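Local structure of bifunctional protein FolD (Thermus thermophilus, 6V6Y) at residues A[70-76]-A[100-106]; A[126-131]-A[172-177]; A[155-161]-A[198-204]. The protein probably oxidises 5,10-methylenetetrahydrofolate to the 5,10-methenyl form with NADP+ and then hydrolyses that product to 10-formyltetrahydrofolate. One frame throughout, in Å; residues are numbered along the deposited sequence.

The three contacts follow one chain from its folate dehydrogenase/cyclohydrolase catalytic domain into its NAD(P)-binding domain. Contact 1 is partly buried and stands apart, its centre about 37 Å from that of contact 3. It joins the starts of two helices by an ion pair between buried Glu72 and exposed Arg102, with aliphatic packing beside it. Contacts 2 and 3 are both buried and lie about 17 Å apart between centres. Each touches the second subunit through four residues, contact 1 through Gln104 alone. They meet where Leu175 of helix 168-177 packs on Val158 and Val160 of strand 157-161. Contact 2 pairs helices through a tryptophan face and an arginine on backbone carbonyls. Contact 3 is mainly a backbone ladder between parallel strands.

Contact 1: A[70-76]-A[100-106]; sequences LPEEALL and HIRTQRV
Glu72, in the first turn of helix 72-84, reaches Arg102, the N-cap residue of helix 103-109. The two helix starts meet in the α/β catalytic domain, beside strand 31-37.

Glu72 makes two of the polar contacts. Its chain is extended beyond CG and sends the carboxylate across to the other helix start. Glu72 OE1 accepts Arg102 N at 3.0 Å, in a nearly straight bond of 170°. Glu72 OE2 lies over one face of the Arg102 guanidinium, 2.9 Å from Arg102 NH1. The planes are 63° apart, and this salt bridge rests on charge, with no N-H aimed at the oxygen. With an alanine in place of Glu72, the Arg102 N-H and guanidinium would probably lose this carboxylate partner. Separately, His100 NE2 donates to Leu70 O, but the refined distance of 2.4 Å is doubtfully short.

The apolar contacts join Leu75, Ile101 and Val106, all buried. Ile101 CD1 touches Leu75 CD1 at 3.5 Å, tighter than usual, and the two side chains cross at about a right angle. Leu75 CD1 also meets Val106 CG2 at 3.9 Å. Leu37 of strand 31-37 backs Leu75 and Ile101. Leu76 CD1 sits over the centre of the Arg105 guanidinium, 4.1 Å from Arg105 CZ.

Contact 2: A[126-131]-A[172-177]; sequences RLWSGG and AGLLLR
Trp128 lays one face of its indole on the backbone of Gly173, where helix 121-129 packs against helix 168-177 in the NAD(P)-binding domain. Gly173 CA makes a CH-pi contact, 3.6 Å from the centroid of the six-membered ring of Trp128 and 19° off its normal. Gly173 has no CB, and this lets the ring come so close. Leu176 CD1 approaches the same ring obliquely, 3.5 Å from Trp128 CZ3. The ring also stacks on Trp128 of the second subunit, so this packing adjoins the dimer interface.

Leu127 crosses Leu174 at about a right angle, with Leu127 CG 3.9 Å from Leu174 CD2.

Arg177 stretches its chain straight from CG to NE, to the C-terminal end of helix 121-129. There Gly130 takes a positive phi and forms a Schellman motif. Arg177 NH2 donates to Gly131 O at 2.8 Å, on a lone pair in the carbonyl plane. Arg177 NH2 also donates to Leu127 O at 3.0 Å, tilted 23° from that carbonyl plane. Both oxygens lie near the guanidinium plane, and Arg177 NE adds a weak bond to Leu127 O. One arginine nitrogen thus grips two carbonyls, and its charge probably offsets the negative pole of this helix end.

Contact 3: A[155-161]-A[198-204]; sequences GKEVVVV and RAQVLVV
Gln200 reaches from just before strand 201-204 to the start of strand 157-161. Gln200 CB lies 3.8 Å from Glu157 O. CG stands anti to the carbonyl carbon (chi1 -56°), and the chain then runs extended to the amide. The amide carbon Gln200 CD meets Lys156 CD at 3.9 Å, the two side chains crossing at about a right angle. Gln200 OE1 accepts the backbone N of Glu157 at 2.8 Å, in the plane of the amide carbonyl and nearly straight at 173°. NE2 passes near Lys156 CD. The side chain thus takes up the N-H that opens the strand, just before the backbone ladder begins.

The ladder is parallel. Glu157 O accepts Val201 N, and Gln200 N gives it a second, weak bond. Val159 N donates to Val201 O, Val159 O accepts Val203 N at 2.9 Å, and Val161 N donates to Val203 O. The last three run nearly along the C=O axis. The strand directions differ by only 9°.

Side chains alternate between the two faces. Val158, Val160, Val201 and Val203 share the face that helix 168-177 packs on. On the other, Val159 CG2 meets Ala199 CB at 3.6 Å, and Leu202 CD1 lies 3.9 Å from Val159 CB. Val161 and Leu202 on this face also touch helix 192-196. At the start of strand 157-161, Glu157 OE1 pairs in a salt bridge with Arg198 of the second subunit.

The side chain of Val161 comes within about 4 Å of the bound NADP, and Gly162, a predicted NADP+ site, follows it directly. The two are inner strands of the parallel sheet of a Rossmann fold; strand 157-161, the first of the NAD(P)-binding domain, leads into the dinucleotide site.

Contact 1: A[70-76]-A[100-106]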
loop_
_atom_site.group_PDB
_atom_site.type_symbol
_atom_site.label_atom_id
_atom_site.label_comp_id
_atom_site.label_asym_id
_atom_site.label_seq_id
_atom_site.Cartn_x
_atom_site.Cartn_y
_atom_site.Cartn_z
ATOM N N LEU A 70 -2.500 6.497 31.805
ATOM C CA LEU A 70 -3.721 7.091 31.292
ATOM C C LEU A 70 -4.569 6.006 30.626
ATOM O O LEU A 70 -4.038 5.209 29.841
ATOM C CB LEU A 70 -3.404 8.208 30.303
ATOM C CG LEU A 70 -4.624 8.971 29.780
ATOM C CD1 LEU A 70 -5.079 10.019 30.786
ATOM C CD2 LEU A 70 -4.331 9.619 28.439
ATOM N N PRO A 71 -5.861 5.913 30.934
ATOM C CA PRO A 71 -6.715 4.931 30.246
ATOM C C PRO A 71 -6.925 5.297 28.785
ATOM O O PRO A 71 -6.979 6.476 28.415
ATOM C CB PRO A 71 -8.037 5.003 31.020
ATOM C CG PRO A 71 -8.035 6.366 31.642
ATOM C CD PRO A 71 -6.601 6.690 31.946
ATOM N N GLU A 72 -7.073 4.267 27.945
ATOM C CA GLU A 72 -7.212 4.537 26.519
ATOM C C GLU A 72 -8.500 5.299 26.225
ATOM O O GLU A 72 -8.569 6.039 25.236
ATOM C CB GLU A 72 -7.126 3.230 25.717
ATOM C CG GLU A 72 -8.446 2.623 25.319
ATOM C CD GLU A 72 -8.301 1.479 24.314
ATOM O OE1 GLU A 72 -7.164 1.043 24.027
ATOM O OE2 GLU A 72 -9.332 1.016 23.802
ATOM N N GLU A 73 -9.496 5.175 27.101
ATOM C CA GLU A 73 -10.741 5.916 26.949
ATOM C C GLU A 73 -10.511 7.413 27.123
ATOM O O GLU A 73 -11.136 8.227 26.432
ATOM C CB GLU A 73 -11.785 5.409 27.957
ATOM C CG GLU A 73 -12.020 3.875 27.993
ATOM C CD GLU A 73 -10.781 3.013 28.372
ATOM O OE1 GLU A 73 -9.755 3.561 28.858
ATOM O OE2 GLU A 73 -10.830 1.776 28.164
ATOM N N ALA A 74 -9.624 7.796 28.047
ATOM C CA ALA A 74 -9.281 9.209 28.201
ATOM C C ALA A 74 -8.492 9.727 26.995
ATOM O O ALA A 74 -8.760 10.835 26.512
ATOM C CB ALA A 74 -8.497 9.422 29.499
ATOM N N LEU A 75 -7.524 8.946 26.494
ATOM C CA LEU A 75 -6.805 9.332 25.276
ATOM C C LEU A 75 -7.758 9.590 24.122
ATOM O O LEU A 75 -7.647 10.606 23.423
ATOM C CB LEU A 75 -5.804 8.254 24.876
ATOM C CG LEU A 75 -4.309 8.561 24.845
ATOM C CD1 LEU A 75 -3.578 7.436 24.135
ATOM C CD2 LEU A 75 -3.992 9.908 24.184
ATOM N N LEU A 76 -8.703 8.669 23.897
ATOM C CA LEU A 76 -9.640 8.829 22.791
ATOM C C LEU A 76 -10.535 10.042 22.996
ATOM O O LEU A 76 -10.876 10.738 22.030
ATOM C CB LEU A 76 -10.492 7.564 22.627
ATOM C CG LEU A 76 -9.758 6.305 22.176
ATOM C CD1 LEU A 76 -10.643 5.069 22.313
ATOM C CD2 LEU A 76 -9.268 6.474 20.752
ATOM N N HIS A 100 -1.311 -1.146 27.563
ATOM C CA HIS A 100 -2.736 -1.231 27.847
ATOM C C HIS A 100 -3.583 -0.478 26.831
ATOM O O HIS A 100 -4.819 -0.477 26.951
ATOM C CB HIS A 100 -3.020 -0.731 29.270
ATOM C CG HIS A 100 -2.944 0.760 29.432
ATOM N ND1 HIS A 100 -1.769 1.418 29.723
ATOM C CD2 HIS A 100 -3.904 1.714 29.368
ATOM C CE1 HIS A 100 -2.004 2.715 29.823
ATOM N NE2 HIS A 100 -3.291 2.922 29.607
ATOM N N ILE A 101 -2.952 0.123 25.822
ATOM C CA ILE A 101 -3.611 0.995 24.856
ATOM C C ILE A 101 -3.483 0.377 23.471
ATOM O O ILE A 101 -2.389 -0.039 23.070
ATOM C CB ILE A 101 -3.015 2.418 24.889
ATOM C CG1 ILE A 101 -3.458 3.121 26.179
ATOM C CG2 ILE A 101 -3.405 3.208 23.637
ATOM C CD1 ILE A 101 -3.419 4.618 26.132
ATOM N N ARG A 102 -4.605 0.319 22.748
ATOM C CA ARG A 102 -4.648 -0.238 21.398
ATOM C C ARG A 102 -4.224 0.838 20.399
ATOM O O ARG A 102 -5.006 1.740 20.071
ATOM C CB ARG A 102 -6.047 -0.767 21.086
ATOM C CG ARG A 102 -6.445 -2.031 21.859
ATOM C CD ARG A 102 -7.765 -1.841 22.633
ATOM N NE ARG A 102 -8.862 -1.445 21.749
ATOM C CZ ARG A 102 -10.141 -1.368 22.112
ATOM N NH1 ARG A 102 -10.500 -1.653 23.361
ATOM N NH2 ARG A 102 -11.062 -0.996 21.225
ATOM N N THR A 103 -2.996 0.715 19.889
ATOM C CA THR A 103 -2.405 1.759 19.053
ATOM C C THR A 103 -3.243 2.032 17.804
ATOM O O THR A 103 -3.589 3.186 17.524
ATOM C CB THR A 103 -0.971 1.365 18.698
ATOM O OG1 THR A 103 -0.210 1.299 19.910
ATOM C CG2 THR A 103 -0.329 2.370 17.765
ATOM N N GLN A 104 -3.586 0.983 17.044
ATOM C CA GLN A 104 -4.432 1.162 15.863
ATOM C C GLN A 104 -5.699 1.941 16.214
ATOM O O GLN A 104 -6.096 2.865 15.491
ATOM C CB GLN A 104 -4.767 -0.212 15.237
ATOM C CG GLN A 104 -6.128 -0.304 14.491
ATOM C CD GLN A 104 -6.382 -1.665 13.771
ATOM O OE1 GLN A 104 -5.808 -2.705 14.127
ATOM N NE2 GLN A 104 -7.242 -1.643 12.750
ATOM N N ARG A 105 -6.315 1.617 17.348
ATOM C CA ARG A 105 -7.539 2.297 17.747
ATOM C C ARG A 105 -7.298 3.787 17.983
ATOM O O ARG A 105 -8.130 4.622 17.611
ATOM C CB ARG A 105 -8.112 1.628 18.996
ATOM C CG ARG A 105 -9.429 2.215 19.449
ATOM C CD ARG A 105 -10.610 1.351 19.053
ATOM N NE ARG A 105 -11.840 1.744 19.750
ATOM C CZ ARG A 105 -12.583 2.814 19.447
ATOM N NH1 ARG A 105 -12.228 3.628 18.454
ATOM N NH2 ARG A 105 -13.690 3.077 20.142
ATOM N N VAL A 106 -6.150 4.144 18.569
ATOM C CA VAL A 106 -5.841 5.553 18.822
ATOM C C VAL A 106 -5.576 6.289 17.514
ATOM O O VAL A 106 -6.136 7.366 17.261
ATOM C CB VAL A 106 -4.647 5.672 19.785
ATOM C CG1 VAL A 106 -4.040 7.081 19.731
ATOM C CG2 VAL A 106 -5.075 5.301 21.192
#

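Contact 2: A[126-131]-A[172-177]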
loop_
_atom_site.group_PDB
_atom_site.type_symbol
_atom_site.label_atom_id
_atom_site.label_comp_id
_atom_site.label_asym_id
_atom_site.label_seq_id
_atom_site.Cartn_x
_atom_site.Cartn_y
_atom_site.Cartn_z
ATOM N N ARG A 126 -5.328 6.547 0.576
ATOM C CA ARG A 126 -5.101 7.550 -0.459
ATOM C C ARG A 126 -3.704 7.415 -1.058
ATOM O O ARG A 126 -3.516 7.614 -2.264
ATOM C CB ARG A 126 -5.325 8.949 0.109
ATOM C CG ARG A 126 -6.808 9.336 0.220
ATOM C CD ARG A 126 -7.421 9.615 -1.155
ATOM N NE ARG A 126 -8.839 9.962 -1.062
ATOM C CZ ARG A 126 -9.296 11.189 -0.795
ATOM N NH1 ARG A 126 -8.441 12.189 -0.601
ATOM N NH2 ARG A 126 -10.608 11.420 -0.724
ATOM N N LEU A 127 -2.711 7.083 -0.230
ATOM C CA LEU A 127 -1.337 6.981 -0.716
ATOM C C LEU A 127 -1.212 5.880 -1.757
ATOM O O LEU A 127 -0.669 6.092 -2.849
ATOM C CB LEU A 127 -0.389 6.698 0.452
ATOM C CG LEU A 127 1.120 6.826 0.274
ATOM C CD1 LEU A 127 1.729 6.907 1.664
ATOM C CD2 LEU A 127 1.747 5.667 -0.501
ATOM N N TRP A 128 -1.687 4.685 -1.414
ATOM C CA TRP A 128 -1.578 3.544 -2.308
ATOM C C TRP A 128 -2.553 3.608 -3.477
ATOM O O TRP A 128 -2.293 2.980 -4.502
ATOM C CB TRP A 128 -1.761 2.251 -1.513
ATOM C CG TRP A 128 -0.443 1.852 -0.841
ATOM C CD1 TRP A 128 -0.104 2.031 0.465
ATOM C CD2 TRP A 128 0.702 1.255 -1.474
ATOM N NE1 TRP A 128 1.168 1.554 0.697
ATOM C CE2 TRP A 128 1.690 1.083 -0.477
ATOM C CE3 TRP A 128 0.980 0.832 -2.783
ATOM C CZ2 TRP A 128 2.940 0.509 -0.745
ATOM C CZ3 TRP A 128 2.223 0.261 -3.055
ATOM C CH2 TRP A 128 3.187 0.105 -2.039
ATOM N N SER A 129 -3.633 4.389 -3.378
ATOM C CA SER A 129 -4.572 4.532 -4.490
ATOM C C SER A 129 -4.220 5.655 -5.458
ATOM O O SER A 129 -4.882 5.782 -6.495
ATOM C CB SER A 129 -5.987 4.763 -3.956
ATOM O OG SER A 129 -6.397 3.598 -3.267
ATOM N N GLY A 130 -3.208 6.472 -5.155
ATOM C CA GLY A 130 -2.795 7.539 -6.046
ATOM C C GLY A 130 -3.439 8.890 -5.809
ATOM O O GLY A 130 -3.198 9.814 -6.594
ATOM N N GLY A 131 -4.241 9.045 -4.759
ATOM C CA GLY A 131 -4.901 10.301 -4.474
ATOM C C GLY A 131 -4.069 11.225 -3.594
ATOM O O GLY A 131 -2.876 11.018 -3.361
ATOM N N ALA A 172 7.732 2.414 -0.001
ATOM C CA ALA A 172 7.536 1.692 -1.255
ATOM C C ALA A 172 6.438 2.336 -2.091
ATOM O O ALA A 172 6.603 2.523 -3.304
ATOM C CB ALA A 172 7.213 0.225 -0.975
ATOM N N GLY A 173 5.327 2.719 -1.451
ATOM C CA GLY A 173 4.254 3.380 -2.179
ATOM C C GLY A 173 4.676 4.705 -2.789
ATOM O O GLY A 173 4.316 5.017 -3.928
ATOM N N LEU A 174 5.429 5.517 -2.032
ATOM C CA LEU A 174 5.865 6.804 -2.571
ATOM C C LEU A 174 6.874 6.621 -3.703
ATOM O O LEU A 174 6.833 7.355 -4.699
ATOM C CB LEU A 174 6.455 7.677 -1.460
ATOM C CG LEU A 174 5.435 8.106 -0.405
ATOM C CD1 LEU A 174 6.105 9.015 0.634
ATOM C CD2 LEU A 174 4.223 8.807 -1.043
ATOM N N LEU A 175 7.780 5.644 -3.583
ATOM C CA LEU A 175 8.739 5.415 -4.665
ATOM C C LEU A 175 8.061 4.975 -5.957
ATOM O O LEU A 175 8.525 5.327 -7.047
ATOM C CB LEU A 175 9.770 4.389 -4.242
ATOM C CG LEU A 175 10.694 4.895 -3.140
ATOM C CD1 LEU A 175 11.411 3.705 -2.484
ATOM C CD2 LEU A 175 11.678 5.917 -3.703
ATOM N N LEU A 176 6.965 4.209 -5.869
ATOM C CA LEU A 176 6.256 3.832 -7.090
ATOM C C LEU A 176 5.702 5.045 -7.807
ATOM O O LEU A 176 5.634 5.065 -9.045
ATOM C CB LEU A 176 5.104 2.874 -6.789
ATOM C CG LEU A 176 5.491 1.440 -6.505
ATOM C CD1 LEU A 176 4.296 0.803 -5.823
ATOM C CD2 LEU A 176 5.926 0.693 -7.784
ATOM N N ARG A 177 5.270 6.053 -7.051
ATOM C CA ARG A 177 4.789 7.278 -7.670
ATOM C C ARG A 177 5.889 8.025 -8.409
ATOM O O ARG A 177 5.581 8.829 -9.294
ATOM C CB ARG A 177 4.179 8.195 -6.627
ATOM C CG ARG A 177 2.910 7.708 -6.017
ATOM C CD ARG A 177 2.404 8.844 -5.181
ATOM N NE ARG A 177 1.169 8.518 -4.526
ATOM C CZ ARG A 177 0.285 9.424 -4.127
ATOM N NH1 ARG A 177 0.527 10.704 -4.321
ATOM N NH2 ARG A 177 -0.841 9.043 -3.540
#

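Contact 3: A[155-161]-A[198-204]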
loop_
_atom_site.group_PDB
_atom_site.type_symbol
_atom_site.label_atom_id
_atom_site.label_comp_id
_atom_site.label_asym_id
_atom_site.label_seq_id
_atom_site.Cartn_x
_atom_site.Cartn_y
_atom_site.Cartn_z
ATOM N N GLY A 155 12.634 4.653 -13.300
ATOM C CA GLY A 155 13.383 3.536 -13.830
ATOM C C GLY A 155 14.486 3.010 -12.942
ATOM O O GLY A 155 15.156 2.045 -13.327
ATOM N N LYS A 156 14.686 3.576 -11.758
ATOM C CA LYS A 156 15.744 3.098 -10.875
ATOM C C LYS A 156 15.330 1.827 -10.143
ATOM O O LYS A 156 14.180 1.669 -9.733
ATOM C CB LYS A 156 16.116 4.169 -9.837
ATOM C CG LYS A 156 16.883 5.367 -10.381
ATOM C CD LYS A 156 18.341 5.055 -10.673
ATOM C CE LYS A 156 19.094 6.348 -11.020
ATOM N NZ LYS A 156 18.405 7.063 -12.139
ATOM N N GLU A 157 16.295 0.943 -9.939
ATOM C CA GLU A 157 16.101 -0.229 -9.097
ATOM C C GLU A 157 16.285 0.179 -7.643
ATOM O O GLU A 157 17.411 0.443 -7.208
ATOM C CB GLU A 157 17.100 -1.310 -9.483
ATOM C CG GLU A 157 16.733 -2.672 -9.002
ATOM C CD GLU A 157 16.842 -3.684 -10.111
ATOM O OE1 GLU A 157 17.442 -4.749 -9.858
ATOM O OE2 GLU A 157 16.355 -3.402 -11.232
ATOM N N VAL A 158 15.192 0.240 -6.886
ATOM C CA VAL A 158 15.240 0.583 -5.469
ATOM C C VAL A 158 14.923 -0.652 -4.638
ATOM O O VAL A 158 13.899 -1.316 -4.867
ATOM C CB VAL A 158 14.265 1.722 -5.133
ATOM C CG1 VAL A 158 14.367 2.073 -3.665
ATOM C CG2 VAL A 158 14.538 2.927 -6.018
ATOM N N VAL A 159 15.793 -0.957 -3.672
ATOM C CA VAL A 159 15.499 -1.939 -2.631
ATOM C C VAL A 159 15.256 -1.211 -1.311
ATOM O O VAL A 159 16.055 -0.364 -0.891
ATOM C CB VAL A 159 16.611 -2.993 -2.488
ATOM C CG1 VAL A 159 16.289 -3.947 -1.332
ATOM C CG2 VAL A 159 16.798 -3.765 -3.799
ATOM N N VAL A 160 14.133 -1.525 -0.679
ATOM C CA VAL A 160 13.772 -1.027 0.639
ATOM C C VAL A 160 13.841 -2.218 1.585
ATOM O O VAL A 160 13.171 -3.235 1.354
ATOM C CB VAL A 160 12.367 -0.407 0.610
ATOM C CG1 VAL A 160 11.944 0.085 1.977
ATOM C CG2 VAL A 160 12.301 0.683 -0.458
ATOM N N VAL A 161 14.678 -2.134 2.618
ATOM C CA VAL A 161 14.796 -3.222 3.584
ATOM C C VAL A 161 14.089 -2.818 4.864
ATOM O O VAL A 161 14.521 -1.892 5.561
ATOM C CB VAL A 161 16.255 -3.609 3.863
ATOM C CG1 VAL A 161 16.288 -4.906 4.687
ATOM C CG2 VAL A 161 17.054 -3.778 2.550
ATOM N N ARG A 198 21.468 -5.698 -5.843
ATOM C CA ARG A 198 20.858 -5.209 -7.072
ATOM C C ARG A 198 20.557 -3.722 -7.046
ATOM O O ARG A 198 20.391 -3.119 -8.118
ATOM C CB ARG A 198 19.552 -5.942 -7.342
ATOM C CG ARG A 198 19.573 -7.424 -7.028
ATOM C CD ARG A 198 18.186 -7.985 -7.213
ATOM N NE ARG A 198 18.098 -9.350 -6.723
ATOM C CZ ARG A 198 16.972 -9.908 -6.279
ATOM N NH1 ARG A 198 15.829 -9.213 -6.270
ATOM N NH2 ARG A 198 16.993 -11.167 -5.858
ATOM N N ALA A 199 20.469 -3.127 -5.855
ATOM C CA ALA A 199 19.904 -1.791 -5.713
ATOM C C ALA A 199 20.864 -0.720 -6.229
ATOM O O ALA A 199 22.017 -0.653 -5.799
ATOM C CB ALA A 199 19.555 -1.516 -4.247
ATOM N N GLN A 200 20.375 0.111 -7.156
ATOM C CA GLN A 200 20.998 1.400 -7.421
ATOM C C GLN A 200 20.701 2.400 -6.307
ATOM O O GLN A 200 21.540 3.250 -5.998
ATOM C CB GLN A 200 20.508 1.961 -8.754
ATOM C CG GLN A 200 20.703 1.053 -9.959
ATOM C CD GLN A 200 19.926 1.560 -11.170
ATOM O OE1 GLN A 200 18.684 1.553 -11.177
ATOM N NE2 GLN A 200 20.650 2.039 -12.186
ATOM N N VAL A 201 19.511 2.330 -5.706
ATOM C CA VAL A 201 19.195 3.081 -4.493
ATOM C C VAL A 201 18.804 2.056 -3.442
ATOM O O VAL A 201 17.894 1.243 -3.669
ATOM C CB VAL A 201 18.075 4.116 -4.718
ATOM C CG1 VAL A 201 17.765 4.899 -3.431
ATOM C CG2 VAL A 201 18.425 5.066 -5.866
ATOM N N LEU A 202 19.503 2.073 -2.308
ATOM C CA LEU A 202 19.259 1.146 -1.207
ATOM C C LEU A 202 18.837 1.940 0.025
ATOM O O LEU A 202 19.577 2.821 0.486
ATOM C CB LEU A 202 20.509 0.316 -0.925
ATOM C CG LEU A 202 20.418 -0.685 0.226
ATOM C CD1 LEU A 202 19.455 -1.824 -0.108
ATOM C CD2 LEU A 202 21.794 -1.224 0.531
ATOM N N VAL A 203 17.644 1.650 0.538
ATOM C CA VAL A 203 17.120 2.295 1.736
ATOM C C VAL A 203 16.982 1.239 2.819
ATOM O O VAL A 203 16.310 0.223 2.612
ATOM C CB VAL A 203 15.762 2.968 1.474
ATOM C CG1 VAL A 203 15.354 3.842 2.673
ATOM C CG2 VAL A 203 15.802 3.766 0.172
ATOM N N VAL A 204 17.588 1.483 3.981
ATOM C CA VAL A 204 17.632 0.487 5.052
ATOM C C VAL A 204 16.938 1.051 6.286
ATOM O O VAL A 204 17.366 2.070 6.834
ATOM C CB VAL A 204 19.076 0.067 5.373
ATOM C CG1 VAL A 204 19.095 -1.045 6.410
ATOM C CG2 VAL A 204 19.822 -0.359 4.085
#